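Local coordinates for staphylococcal enterotoxin-like toxin (Staphylococcus aureus, PDB 4DXF), which probably binds carbohydrate, as a superantigen-like protein built of an OB-fold domain and a beta-grasp domain, at residues Leu28-Glu33 with Val49-Phe54; Thr43-Asn48 with Ile58-Lys63. All coordinates share one frame; numbering follows the deposited sequence.

Contact 1 of 2, residues Leu28-Glu33 with Val49-Phe54; sequences LEFKNE and VVPDYF
Phe30 and Pro51 face each other with their CA atoms 6.9 Å apart, the closest pairing of the two backbones, and no direct hydrogen bond joins strand 28-31 and its corner at Asn32 to segment 49-54, the end of strand 46-49 and the loop after it. Side chains make the contact. Pro51 points its CB-CG edge into one face of the Phe30 ring: its CG stands 3.5 Å from the centroid of the Phe30 ring and only 12° off the ring normal, a well-centred CH-pi contact. Pro51 CB sits to one side of that centre, 3.6 Å from Phe30 CD2. With CG anti to its carbonyl carbon (chi1 -59°), Phe30 carries its ring toward Pro51. Beyond the corner, Glu33 crosses Pro51 at about a right angle. A bend at chi2 (-68°) folds the Glu33 carboxylate back over the proline, OE2 lying 3.7 Å from Pro51 CB, while the aliphatic root of the same side chain packs on Val49, the last residue of strand 46-49, Glu33 CB to Val49 CG1 3.9 Å. A water lies doubtfully close to Pro51 O (2.5 Å) and bonds weakly to Glu33 OE2 (3.4 Å), linking the segments loosely at most. Within the loop, Asp52 OD1 accepts from Phe54 N at 2.8 Å, an Asx turn, and Asp52 OD2 bonds to the hydroxyl of Tyr56. In this surface contact of the OB domain, the loop between strands 46-49 and 56-59 covers Phe30 on strand 28-31, an outermost strand of the sheet, Tyr56 touches both Phe30 and Pro51, and strand 76-80 pairs with 28-31.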
loop_
_atom_site.group_PDB
_atom_site.type_symbol
_atom_site.label_atom_id
_atom_site.label_comp_id
_atom_site.label_asym_id
_atom_site.label_seq_id
_atom_site.Cartn_x
_atom_site.Cartn_y
_atom_site.Cartn_z
ATOM N N LEU A 28 7.164 7.358 -0.350
ATOM C CA LEU A 28 7.983 8.009 0.712
ATOM C C LEU A 28 7.511 7.369 2.007
ATOM O O LEU A 28 6.345 6.868 2.187
ATOM C CB LEU A 28 7.728 9.532 0.755
ATOM C CG LEU A 28 8.177 10.423 -0.431
ATOM C CD1 LEU A 28 7.451 11.767 -0.542
ATOM C CD2 LEU A 28 9.702 10.554 -0.478
ATOM N N GLU A 29 8.390 7.354 3.013
ATOM C CA GLU A 29 7.959 6.710 4.235
ATOM C C GLU A 29 8.331 7.640 5.379
ATOM O O GLU A 29 9.502 7.984 5.452
ATOM C CB GLU A 29 8.692 5.402 4.439
ATOM C CG GLU A 29 8.138 4.289 3.544
ATOM C CD GLU A 29 8.852 2.971 3.658
ATOM O OE1 GLU A 29 9.293 2.626 4.778
ATOM O OE2 GLU A 29 8.988 2.294 2.608
ATOM N N PHE A 30 7.363 8.054 6.194
ATOM C CA PHE A 30 7.608 8.980 7.349
ATOM C C PHE A 30 7.257 8.287 8.610
ATOM O O PHE A 30 6.131 7.910 8.816
ATOM C CB PHE A 30 6.810 10.284 7.156
ATOM C CG PHE A 30 7.182 11.006 5.857
ATOM C CD1 PHE A 30 6.215 11.358 4.956
ATOM C CD2 PHE A 30 8.510 11.358 5.601
ATOM C CE1 PHE A 30 6.567 12.028 3.816
ATOM C CE2 PHE A 30 8.863 12.014 4.477
ATOM C CZ PHE A 30 7.894 12.317 3.566
ATOM N N LYS A 31 8.224 8.062 9.495
ATOM C CA LYS A 31 7.924 7.190 10.592
ATOM C C LYS A 31 8.244 8.007 11.874
ATOM O O LYS A 31 9.006 8.993 11.789
ATOM C CB LYS A 31 8.761 5.896 10.588
ATOM C CG LYS A 31 8.390 4.927 9.408
ATOM C CD LYS A 31 8.986 3.514 9.639
ATOM C CE LYS A 31 9.217 2.898 8.273
ATOM N NZ LYS A 31 9.848 1.551 8.375
ATOM N N ASN A 32 7.543 7.625 12.921
ATOM C CA ASN A 32 7.656 8.273 14.289
ATOM C C ASN A 32 7.388 9.791 14.163
ATOM O O ASN A 32 8.125 10.666 14.700
ATOM C CB ASN A 32 9.058 8.029 14.825
ATOM C CG ASN A 32 9.329 6.535 15.035
ATOM O OD1 ASN A 32 8.462 5.812 15.504
ATOM N ND2 ASN A 32 10.538 6.072 14.691
ATOM N N GLU A 33 6.289 10.140 13.475
ATOM C CA GLU A 33 5.938 11.515 13.217
ATOM C C GLU A 33 4.694 11.914 14.061
ATOM O O GLU A 33 4.169 11.101 14.793
ATOM C CB GLU A 33 5.634 11.695 11.676
ATOM C CG GLU A 33 6.875 11.574 10.781
ATOM C CD GLU A 33 7.907 12.746 10.936
ATOM O OE1 GLU A 33 7.507 13.829 11.386
ATOM O OE2 GLU A 33 9.108 12.598 10.527
ATOM N N VAL A 49 0.977 15.997 7.962
ATOM C CA VAL A 49 2.290 15.573 8.489
ATOM C C VAL A 49 3.377 16.453 7.940
ATOM O O VAL A 49 3.405 16.814 6.735
ATOM C CB VAL A 49 2.592 14.150 8.097
ATOM C CG1 VAL A 49 3.897 13.673 8.808
ATOM C CG2 VAL A 49 1.467 13.319 8.452
ATOM N N VAL A 50 4.351 16.835 8.801
ATOM C CA VAL A 50 5.269 17.821 8.355
ATOM C C VAL A 50 6.694 17.296 8.677
ATOM O O VAL A 50 7.303 17.657 9.680
ATOM C CB VAL A 50 5.016 19.213 9.075
ATOM C CG1 VAL A 50 5.947 20.266 8.499
ATOM C CG2 VAL A 50 3.534 19.662 8.926
ATOM N N PRO A 51 7.218 16.426 7.835
ATOM C CA PRO A 51 8.528 15.810 8.162
ATOM C C PRO A 51 9.714 16.604 7.616
ATOM O O PRO A 51 10.870 16.346 8.043
ATOM C CB PRO A 51 8.409 14.463 7.448
ATOM C CG PRO A 51 7.754 14.905 6.124
ATOM C CD PRO A 51 6.656 15.904 6.572
ATOM N N ASP A 52 9.473 17.579 6.714
ATOM C CA ASP A 52 10.485 18.342 6.033
ATOM C C ASP A 52 9.957 19.770 5.858
ATOM O O ASP A 52 9.247 20.256 6.775
ATOM C CB ASP A 52 10.851 17.685 4.689
ATOM C CG ASP A 52 9.619 17.357 3.847
ATOM O OD1 ASP A 52 8.573 17.957 4.096
ATOM O OD2 ASP A 52 9.673 16.430 2.963
ATOM N N TYR A 53 10.253 20.418 4.731
ATOM C CA TYR A 53 9.697 21.783 4.479
ATOM C C TYR A 53 8.283 21.799 3.862
ATOM O O TYR A 53 7.692 22.865 3.664
ATOM C CB TYR A 53 10.671 22.668 3.732
ATOM C CG TYR A 53 11.669 23.262 4.688
ATOM C CD1 TYR A 53 12.976 22.741 4.791
ATOM C CD2 TYR A 53 11.286 24.315 5.532
ATOM C CE1 TYR A 53 13.919 23.301 5.726
ATOM C CE2 TYR A 53 12.206 24.862 6.454
ATOM C CZ TYR A 53 13.488 24.340 6.534
ATOM O OH TYR A 53 14.339 24.888 7.432
ATOM N N PHE A 54 7.726 20.634 3.629
ATOM C CA PHE A 54 6.360 20.496 3.120
ATOM C C PHE A 54 5.308 20.053 4.135
ATOM O O PHE A 54 5.521 19.232 5.086
ATOM C CB PHE A 54 6.345 19.498 1.931
ATOM C CG PHE A 54 7.223 19.926 0.778
ATOM C CD1 PHE A 54 6.743 20.833 -0.188
ATOM C CD2 PHE A 54 8.531 19.456 0.669
ATOM C CE1 PHE A 54 7.571 21.257 -1.271
ATOM C CE2 PHE A 54 9.364 19.831 -0.406
ATOM C CZ PHE A 54 8.884 20.744 -1.392
HETATM O O HOH W 1 11.706 14.552 9.619
#

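Contact 2 of 2, residues Thr43-Asn48 with Ile58-Lys63; sequences TIRFMN and IALVGK
Ile58 pairs with Met47 at the start of the second segment, in an antiparallel hydrogen-bonded pair: Ile58 N gives to Met47 O at 2.8 Å and Met47 N to Ile58 O at 2.9 Å. Ile58 O also receives a CA-H...O contact from Phe46. Ala59 and Phe46 form the next, non-hydrogen-bonded pair, with side chains on the other sheet face. There the Ala59 methyl is touched by the tip of Ile44, CD1 to CB 3.6 Å, and by Phe46 CE1, while Ala59 N approaches the edge of the Phe46 ring. In Ile44, chi1 (61°) places CG1 between backbone N and carbonyl carbon, and the extended chi2 carries CD1 to the alanine. One further backbone bond follows, Leu60 N to Arg45 O, 2.9 Å. Leu60 CD2 packs on Met47 CB at 4.0 Å, and its CD1 lies 4.0 Å above one face of the Arg45 guanidinium, toward the rim. Leu60 O and Arg45 N share a water. Arg45 NH1 bridges to Asp65 and NH2 bonds to Tyr68 O, which together would fix the guanidinium over the leucine. Three backbone bonds, two nearly straight (167° and 169°), thus hold the strands, Phe46, Met47, Ile58, Ala59 and Leu60 are buried, and Arg45 combines polar tethering with cover for Leu60.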
loop_
_atom_site.group_PDB
_atom_site.type_symbol
_atom_site.label_atom_id
_atom_site.label_comp_id
_atom_site.label_asym_id
_atom_site.label_seq_id
_atom_site.Cartn_x
_atom_site.Cartn_y
_atom_site.Cartn_z
ATOM N N THR A 43 -15.045 17.753 1.199
ATOM C CA THR A 43 -15.832 16.555 1.250
ATOM C C THR A 43 -15.094 15.480 2.022
ATOM O O THR A 43 -15.641 14.414 2.291
ATOM C CB THR A 43 -16.238 16.114 -0.178
ATOM O OG1 THR A 43 -15.092 16.194 -1.039
ATOM C CG2 THR A 43 -17.349 17.077 -0.707
ATOM N N ILE A 44 -13.834 15.756 2.384
ATOM C CA ILE A 44 -13.123 14.854 3.323
ATOM C C ILE A 44 -12.123 15.602 4.151
ATOM O O ILE A 44 -11.767 16.735 3.863
ATOM C CB ILE A 44 -12.406 13.629 2.664
ATOM C CG1 ILE A 44 -11.337 14.092 1.682
ATOM C CG2 ILE A 44 -13.473 12.599 2.102
ATOM C CD1 ILE A 44 -10.470 12.947 1.217
ATOM N N ARG A 45 -11.638 14.889 5.143
ATOM C CA ARG A 45 -10.694 15.403 6.103
ATOM C C ARG A 45 -9.297 14.839 5.811
ATOM O O ARG A 45 -9.157 13.799 5.118
ATOM C CB ARG A 45 -11.172 14.953 7.475
ATOM C CG ARG A 45 -12.494 15.721 7.853
ATOM C CD ARG A 45 -13.105 15.093 9.022
ATOM N NE ARG A 45 -12.290 15.150 10.247
ATOM C CZ ARG A 45 -11.821 14.079 10.910
ATOM N NH1 ARG A 45 -12.012 12.821 10.467
ATOM N NH2 ARG A 45 -11.117 14.262 12.027
ATOM N N PHE A 46 -8.303 15.549 6.346
ATOM C CA PHE A 46 -6.884 15.290 6.085
ATOM C C PHE A 46 -6.146 15.244 7.405
ATOM O O PHE A 46 -6.508 15.921 8.358
ATOM C CB PHE A 46 -6.245 16.319 5.193
ATOM C CG PHE A 46 -6.872 16.383 3.794
ATOM C CD1 PHE A 46 -6.529 15.453 2.827
ATOM C CD2 PHE A 46 -7.818 17.355 3.495
ATOM C CE1 PHE A 46 -7.117 15.461 1.534
ATOM C CE2 PHE A 46 -8.428 17.382 2.210
ATOM C CZ PHE A 46 -8.056 16.443 1.242
ATOM N N MET A 47 -5.158 14.379 7.452
ATOM C CA MET A 47 -4.129 14.417 8.509
ATOM C C MET A 47 -2.902 15.103 7.903
ATOM O O MET A 47 -2.340 14.645 6.882
ATOM C CB MET A 47 -3.799 12.972 9.002
ATOM C CG MET A 47 -2.639 13.043 10.103
ATOM S SD MET A 47 -2.215 11.501 10.770
ATOM C CE MET A 47 -3.561 11.073 11.782
ATOM N N ASN A 48 -2.442 16.194 8.524
ATOM C CA ASN A 48 -1.271 16.928 8.054
ATOM C C ASN A 48 -0.022 16.334 8.744
ATOM O O ASN A 48 0.001 16.181 9.963
ATOM C CB ASN A 48 -1.394 18.417 8.415
ATOM C CG ASN A 48 -2.488 19.108 7.612
ATOM O OD1 ASN A 48 -2.295 19.420 6.423
ATOM N ND2 ASN A 48 -3.655 19.194 8.200
ATOM N N ILE A 58 -2.717 14.085 4.129
ATOM C CA ILE A 58 -3.039 12.665 4.026
ATOM C C ILE A 58 -4.552 12.450 4.126
ATOM O O ILE A 58 -5.196 12.560 5.215
ATOM C CB ILE A 58 -2.276 11.744 5.085
ATOM C CG1 ILE A 58 -0.749 12.045 5.174
ATOM C CG2 ILE A 58 -2.614 10.168 4.972
ATOM C CD1 ILE A 58 0.030 11.825 3.794
ATOM N N ALA A 59 -5.180 12.112 2.974
ATOM C CA ALA A 59 -6.606 11.816 3.054
ATOM C C ALA A 59 -7.098 10.768 4.028
ATOM O O ALA A 59 -6.617 9.614 4.090
ATOM C CB ALA A 59 -7.192 11.552 1.587
ATOM N N LEU A 60 -8.104 11.137 4.832
ATOM C CA LEU A 60 -8.692 10.197 5.778
ATOM C C LEU A 60 -9.897 9.486 5.144
ATOM O O LEU A 60 -11.007 10.036 5.066
ATOM C CB LEU A 60 -9.102 10.886 7.066
ATOM C CG LEU A 60 -7.881 11.622 7.675
ATOM C CD1 LEU A 60 -8.261 12.611 8.815
ATOM C CD2 LEU A 60 -6.890 10.559 8.229
ATOM N N VAL A 61 -9.640 8.279 4.658
ATOM C CA VAL A 61 -10.641 7.512 3.917
ATOM C C VAL A 61 -10.938 6.289 4.702
ATOM O O VAL A 61 -10.213 5.956 5.666
ATOM C CB VAL A 61 -10.155 7.148 2.483
ATOM C CG1 VAL A 61 -9.958 8.402 1.665
ATOM C CG2 VAL A 61 -8.838 6.295 2.567
ATOM N N GLY A 62 -12.023 5.594 4.331
ATOM C CA GLY A 62 -12.412 4.385 4.977
ATOM C C GLY A 62 -12.528 4.537 6.477
ATOM O O GLY A 62 -13.157 5.521 6.975
ATOM N N LYS A 63 -11.885 3.609 7.191
ATOM C CA LYS A 63 -11.958 3.549 8.664
ATOM C C LYS A 63 -11.232 4.712 9.376
ATOM O O LYS A 63 -11.581 5.046 10.515
ATOM C CB LYS A 63 -11.433 2.223 9.196
ATOM C CG LYS A 63 -12.390 1.013 8.990
ATOM C CD LYS A 63 -11.907 -0.221 9.778
ATOM C CE LYS A 63 -12.535 -1.558 9.293
ATOM N NZ LYS A 63 -12.177 -1.857 7.840
HETATM O O HOH W 2 -12.477 12.090 5.844
#

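How the contacts relate
Both contacts use the hairpin of strands 46-49 and 56-59 in the OB domain, their centres 16 Å apart. Contact 2 zips the two strands together, whereas contact 1 joins the end of strand 46-49 and the loop after it to segment 28-33, whose strand 28-31 is an outermost strand of the same sheet. Along the chain the segments alternate: 28-33, 43-48, 49-54, 58-63. Residues Asn48 and Val49 pass directly from one contact to the other, and the two meet through space where Val49 CG2 packs 4.2 Å from Ile58 CG1. Contact 1 lies at the surface, contact 2 is buried. Neither includes a bound ligand, and neither can be tied to a carbohydrate site.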